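Long-range contact in FdxN element excision controlling factor XisI (Anabaena variabilis ATCC 29413, PDB 2NVM), which probably acts, together with XisF and XisH, in the site-specific recombination that excises the fdxN element from nitrogen-fixation genes of cyanobacteria: residues Glu51-Trp63 with Val69-Gly81. Residues are numbered along the deposited sequence; the frame is centred on the assembly and turned at random.
Sequences EQRDQYLWLCCGW and VQHIILYLQIQNG
The indole of Trp-58 lies over Ile-73, whose CG2 methyl rises as a bump beneath one ring face, 3.6 Å from the centroid of the six-membered ring and only 5° off its normal. CG of Trp-58 stands anti to the backbone N (chi1 166°), which swings the indole across its neighbours on the facing strand; Leu-74 fills the corner beside it, its CD2 at the ring edge 3.7 Å from Trp-58 CE3. A broad, flat side chain suits this place because it offers a face to one branched residue and an edge to the next. A classic beta bulge brings Ile-73 under the face and Leu-74 to the edge: Trp-58 O accepts from Ile-73 N and Leu-74 N, and the extra residue shifts the pairing by one. Strands 55-61 and 67-79 are antiparallel neighbours within the mixed sheet, and strand 44-50 pairs with the other edge of 55-61. On the indole's side of the sheet runs helix 4-23, where Tyr-20 meets Trp-58 edge-to-face and Tyr-56 packs on Ile-12. The opposite side carries Leu-57, whose CD1 sits in the corner formed by the Tyr-75 ring face and the Ile-72 side chain, 3.6 Å from Tyr-75 CG and 3.9 Å from Ile-72 CD1. Next to it the bent Gln-55 side chain uses both ends of its amide: OE1 takes the hydroxyl hydrogen of Tyr-75 at a short 2.5 Å from OH, and NE2 gives a nearly straight bond to a lone pair of Gln-77 OE1 (2.9 Å), in each amide's own plane although the two are turned 67° apart. Glutamine, donor and acceptor in one, can thus satisfy two buried polar neighbours, while Tyr-75 OH also bonds Arg-46 of the second subunit. Just ahead of strand 55-61, Asp-54 packs its CB against CB of Ile-78 (3.8 Å); its OD1 accepts a hydrogen bond from Tyr-56 OH on the anti lone pair and forms a salt bridge with Arg-9.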
loop_
_atom_site.group_PDB
_atom_site.type_symbol
_atom_site.label_atom_id
_atom_site.label_comp_id
_atom_site.label_asym_id
_atom_site.label_seq_id
_atom_site.Cartn_x
_atom_site.Cartn_y
_atom_site.Cartn_z
ATOM N N GLU B 51 -2.945 -10.740 0.433
ATOM C CA GLU B 51 -2.422 -12.093 0.141
ATOM C C GLU B 51 -2.767 -12.556 -1.284
ATOM O O GLU B 51 -1.945 -13.212 -1.919
ATOM C CB GLU B 51 -2.950 -13.135 1.141
ATOM C CG GLU B 51 -2.665 -12.850 2.617
ATOM N N GLN B 52 -3.973 -12.215 -1.760
ATOM C CA GLN B 52 -4.443 -12.557 -3.123
ATOM C C GLN B 52 -3.568 -11.948 -4.217
ATOM O O GLN B 52 -3.263 -12.629 -5.192
ATOM C CB GLN B 52 -5.909 -12.138 -3.355
ATOM C CG GLN B 52 -6.930 -12.872 -2.497
ATOM C CD GLN B 52 -8.377 -12.535 -2.890
ATOM N N ARG B 53 -3.173 -10.683 -4.039
ATOM C CA ARG B 53 -2.289 -9.958 -4.987
ATOM C C ARG B 53 -0.794 -9.927 -4.589
ATOM O O ARG B 53 0.016 -9.423 -5.370
ATOM C CB ARG B 53 -2.805 -8.533 -5.204
ATOM C CG ARG B 53 -4.197 -8.495 -5.826
ATOM C CD ARG B 53 -4.781 -7.096 -5.948
ATOM N NE ARG B 53 -6.163 -7.160 -6.437
ATOM C CZ ARG B 53 -7.249 -7.478 -5.718
ATOM N NH1 ARG B 53 -7.181 -7.808 -4.424
ATOM N NH2 ARG B 53 -8.442 -7.500 -6.314
ATOM N N ASP B 54 -0.440 -10.465 -3.407
ATOM C CA ASP B 54 0.938 -10.491 -2.861
ATOM C C ASP B 54 1.557 -9.096 -2.753
ATOM O O ASP B 54 2.670 -8.854 -3.223
ATOM C CB ASP B 54 1.859 -11.466 -3.646
ATOM C CG ASP B 54 1.553 -12.924 -3.396
ATOM O OD1 ASP B 54 1.353 -13.316 -2.233
ATOM O OD2 ASP B 54 1.621 -13.704 -4.362
ATOM N N GLN B 55 0.783 -8.186 -2.167
ATOM C CA GLN B 55 1.176 -6.789 -1.930
ATOM C C GLN B 55 1.081 -6.608 -0.424
ATOM O O GLN B 55 0.030 -6.902 0.173
ATOM C CB GLN B 55 0.238 -5.835 -2.655
ATOM C CG GLN B 55 0.170 -6.021 -4.178
ATOM C CD GLN B 55 1.467 -5.722 -4.886
ATOM O OE1 GLN B 55 2.117 -4.730 -4.599
ATOM N NE2 GLN B 55 1.841 -6.569 -5.835
ATOM N N TYR B 56 2.180 -6.152 0.176
ATOM C CA TYR B 56 2.328 -5.993 1.632
ATOM C C TYR B 56 2.914 -4.613 1.877
ATOM O O TYR B 56 4.071 -4.368 1.529
ATOM C CB TYR B 56 3.259 -7.114 2.174
ATOM C CG TYR B 56 2.801 -8.493 1.728
ATOM C CD1 TYR B 56 1.812 -9.196 2.433
ATOM C CD2 TYR B 56 3.319 -9.072 0.555
ATOM C CE1 TYR B 56 1.357 -10.466 1.988
ATOM C CE2 TYR B 56 2.879 -10.342 0.107
ATOM C CZ TYR B 56 1.897 -11.023 0.812
ATOM O OH TYR B 56 1.482 -12.247 0.353
ATOM N N LEU B 57 2.138 -3.724 2.490
ATOM C CA LEU B 57 2.572 -2.352 2.701
ATOM C C LEU B 57 2.255 -1.779 4.076
ATOM O O LEU B 57 1.221 -2.055 4.648
ATOM C CB LEU B 57 1.975 -1.503 1.581
ATOM C CG LEU B 57 2.367 -0.014 1.510
ATOM C CD1 LEU B 57 2.727 0.409 0.088
ATOM C CD2 LEU B 57 1.296 0.874 2.156
ATOM N N TRP B 58 3.190 -0.978 4.567
ATOM C CA TRP B 58 3.127 -0.271 5.812
ATOM C C TRP B 58 3.400 1.188 5.469
ATOM O O TRP B 58 4.461 1.516 4.908
ATOM C CB TRP B 58 4.155 -0.872 6.803
ATOM C CG TRP B 58 4.465 -0.078 8.030
ATOM C CD1 TRP B 58 3.653 0.829 8.652
ATOM C CD2 TRP B 58 5.613 -0.233 8.882
ATOM N NE1 TRP B 58 4.257 1.304 9.780
ATOM C CE2 TRP B 58 5.457 0.680 9.959
ATOM C CE3 TRP B 58 6.775 -1.026 8.826
ATOM C CZ2 TRP B 58 6.419 0.831 10.982
ATOM C CZ3 TRP B 58 7.752 -0.883 9.856
ATOM C CH2 TRP B 58 7.561 0.049 10.916
ATOM N N LEU B 59 2.426 2.042 5.795
ATOM C CA LEU B 59 2.529 3.479 5.603
ATOM C C LEU B 59 2.059 4.226 6.828
ATOM O O LEU B 59 1.456 3.636 7.715
ATOM C CB LEU B 59 1.716 3.907 4.371
ATOM C CG LEU B 59 0.199 3.682 4.247
ATOM C CD1 LEU B 59 -0.631 4.419 5.258
ATOM C CD2 LEU B 59 -0.224 4.151 2.852
ATOM N N CYS B 60 2.370 5.515 6.869
ATOM C CA CYS B 60 1.847 6.433 7.885
ATOM C C CYS B 60 1.074 7.529 7.131
ATOM O O CYS B 60 1.454 7.935 6.030
ATOM C CB CYS B 60 2.915 6.983 8.819
ATOM S SG CYS B 60 4.093 7.981 8.072
ATOM N N CYS B 61 -0.033 7.956 7.711
ATOM C CA CYS B 61 -0.890 8.954 7.105
ATOM C C CYS B 61 -1.626 9.781 8.156
ATOM O O CYS B 61 -2.079 9.242 9.175
ATOM C CB CYS B 61 -1.868 8.251 6.156
ATOM S SG CYS B 61 -3.004 9.290 5.255
ATOM N N GLY B 62 -1.713 11.080 7.890
ATOM C CA GLY B 62 -2.397 12.051 8.741
ATOM C C GLY B 62 -1.917 13.472 8.512
ATOM O O GLY B 62 -1.386 13.788 7.432
ATOM N N TRP B 63 -2.111 14.312 9.528
ATOM C CA TRP B 63 -1.739 15.728 9.491
ATOM C C TRP B 63 -0.804 16.105 10.628
ATOM O O TRP B 63 -1.069 15.738 11.766
ATOM C CB TRP B 63 -2.985 16.579 9.623
ATOM C CG TRP B 63 -3.910 16.365 8.536
ATOM C CD1 TRP B 63 -4.926 15.472 8.502
ATOM C CD2 TRP B 63 -3.899 17.028 7.278
ATOM N NE1 TRP B 63 -5.572 15.541 7.301
ATOM C CE2 TRP B 63 -4.962 16.486 6.517
ATOM C CE3 TRP B 63 -3.096 18.037 6.712
ATOM C CZ2 TRP B 63 -5.268 16.939 5.210
ATOM C CZ3 TRP B 63 -3.400 18.499 5.415
ATOM C CH2 TRP B 63 -4.464 17.931 4.673
ATOM N N VAL B 69 0.762 14.410 5.719
ATOM C CA VAL B 69 1.748 13.316 5.763
ATOM C C VAL B 69 1.102 12.087 5.110
ATOM O O VAL B 69 -0.023 11.732 5.450
ATOM C CB VAL B 69 2.152 12.953 7.218
ATOM C CG1 VAL B 69 3.234 11.848 7.229
ATOM C CG2 VAL B 69 2.636 14.206 8.000
ATOM N N GLN B 70 1.786 11.490 4.138
ATOM C CA GLN B 70 1.311 10.275 3.451
ATOM C C GLN B 70 2.587 9.638 2.915
ATOM O O GLN B 70 3.018 9.928 1.807
ATOM C CB GLN B 70 0.291 10.616 2.367
ATOM C CG GLN B 70 -0.467 9.411 1.875
ATOM C CD GLN B 70 -1.549 9.797 0.864
ATOM O OE1 GLN B 70 -2.714 9.962 1.233
ATOM N NE2 GLN B 70 -1.146 10.028 -0.386
ATOM N N HIS B 71 3.178 8.775 3.748
ATOM C CA HIS B 71 4.502 8.213 3.533
ATOM C C HIS B 71 4.585 6.678 3.661
ATOM O O HIS B 71 4.179 6.111 4.666
ATOM C CB HIS B 71 5.396 8.962 4.574
ATOM C CG HIS B 71 6.777 8.427 4.730
ATOM N ND1 HIS B 71 7.712 8.463 3.716
ATOM C CD2 HIS B 71 7.404 7.896 5.803
ATOM C CE1 HIS B 71 8.844 7.935 4.149
ATOM N NE2 HIS B 71 8.683 7.578 5.410
ATOM N N ILE B 72 5.133 6.036 2.637
ATOM C CA ILE B 72 5.377 4.572 2.613
ATOM C C ILE B 72 6.630 4.313 3.450
ATOM O O ILE B 72 7.656 4.959 3.212
ATOM C CB ILE B 72 5.526 4.050 1.166
ATOM C CG1 ILE B 72 4.191 4.277 0.417
ATOM C CG2 ILE B 72 5.976 2.539 1.142
ATOM C CD1 ILE B 72 4.207 3.873 -1.043
ATOM N N ILE B 73 6.506 3.407 4.441
ATOM C CA ILE B 73 7.585 3.013 5.360
ATOM C C ILE B 73 8.257 1.735 4.861
ATOM O O ILE B 73 9.481 1.656 4.781
ATOM C CB ILE B 73 7.060 2.697 6.815
ATOM C CG1 ILE B 73 6.302 3.878 7.435
ATOM C CG2 ILE B 73 8.207 2.273 7.748
ATOM C CD1 ILE B 73 7.124 5.105 7.624
ATOM N N LEU B 74 7.437 0.722 4.567
ATOM C CA LEU B 74 7.898 -0.587 4.116
ATOM C C LEU B 74 6.912 -1.131 3.103
ATOM O O LEU B 74 5.701 -1.137 3.367
ATOM C CB LEU B 74 8.025 -1.504 5.342
ATOM C CG LEU B 74 8.724 -2.872 5.331
ATOM C CD1 LEU B 74 10.110 -2.802 4.751
ATOM C CD2 LEU B 74 8.803 -3.399 6.771
ATOM N N TYR B 75 7.431 -1.548 1.944
ATOM C CA TYR B 75 6.626 -2.073 0.859
ATOM C C TYR B 75 7.335 -3.269 0.224
ATOM O O TYR B 75 8.460 -3.153 -0.270
ATOM C CB TYR B 75 6.274 -0.952 -0.159
ATOM C CG TYR B 75 5.523 -1.392 -1.404
ATOM C CD1 TYR B 75 4.569 -2.447 -1.370
ATOM C CD2 TYR B 75 5.674 -0.688 -2.613
ATOM C CE1 TYR B 75 3.878 -2.849 -2.522
ATOM C CE2 TYR B 75 4.987 -1.072 -3.766
ATOM C CZ TYR B 75 4.075 -2.157 -3.705
ATOM O OH TYR B 75 3.370 -2.555 -4.808
ATOM N N LEU B 76 6.640 -4.403 0.253
ATOM C CA LEU B 76 7.114 -5.671 -0.278
ATOM C C LEU B 76 6.049 -6.286 -1.172
ATOM O O LEU B 76 4.848 -6.159 -0.886
ATOM C CB LEU B 76 7.391 -6.643 0.878
ATOM C CG LEU B 76 8.302 -6.178 2.020
ATOM C CD1 LEU B 76 8.397 -7.235 3.086
ATOM C CD2 LEU B 76 9.676 -5.870 1.526
ATOM N N GLN B 77 6.487 -6.903 -2.263
ATOM C CA GLN B 77 5.616 -7.662 -3.153
ATOM C C GLN B 77 6.319 -8.945 -3.639
ATOM O O GLN B 77 7.550 -8.992 -3.700
ATOM C CB GLN B 77 5.068 -6.843 -4.337
ATOM C CG GLN B 77 6.100 -6.326 -5.330
ATOM C CD GLN B 77 5.587 -5.967 -6.714
ATOM O OE1 GLN B 77 4.404 -6.111 -7.053
ATOM N NE2 GLN B 77 6.519 -5.540 -7.556
ATOM N N ILE B 78 5.520 -9.971 -3.940
ATOM C CA ILE B 78 6.003 -11.231 -4.483
ATOM C C ILE B 78 5.559 -11.170 -5.944
ATOM O O ILE B 78 4.362 -11.044 -6.214
ATOM C CB ILE B 78 5.471 -12.494 -3.764
ATOM C CG1 ILE B 78 5.694 -12.398 -2.233
ATOM C CG2 ILE B 78 6.164 -13.722 -4.342
ATOM C CD1 ILE B 78 5.139 -13.552 -1.446
ATOM N N GLN B 79 6.530 -11.221 -6.858
ATOM C CA GLN B 79 6.304 -11.140 -8.303
ATOM C C GLN B 79 7.228 -12.121 -9.046
ATOM O O GLN B 79 8.452 -12.043 -8.888
ATOM C CB GLN B 79 6.577 -9.714 -8.749
ATOM C CG GLN B 79 6.256 -9.419 -10.212
ATOM C CD GLN B 79 6.336 -7.932 -10.544
ATOM O OE1 GLN B 79 5.398 -7.378 -11.115
ATOM N NE2 GLN B 79 7.437 -7.272 -10.150
ATOM N N ASN B 80 6.631 -13.018 -9.842
ATOM C CA ASN B 80 7.346 -14.052 -10.621
ATOM C C ASN B 80 8.220 -14.963 -9.727
ATOM O O ASN B 80 9.355 -15.316 -10.075
ATOM C CB ASN B 80 8.154 -13.402 -11.765
ATOM C CG ASN B 80 7.285 -12.541 -12.695
ATOM O OD1 ASN B 80 6.168 -12.936 -13.070
ATOM N ND2 ASN B 80 7.806 -11.367 -13.083
ATOM N N GLY B 81 7.660 -15.327 -8.569
ATOM C CA GLY B 81 8.338 -16.162 -7.585
ATOM C C GLY B 81 9.487 -15.520 -6.826
ATOM O O GLY B 81 10.281 -16.250 -6.236
#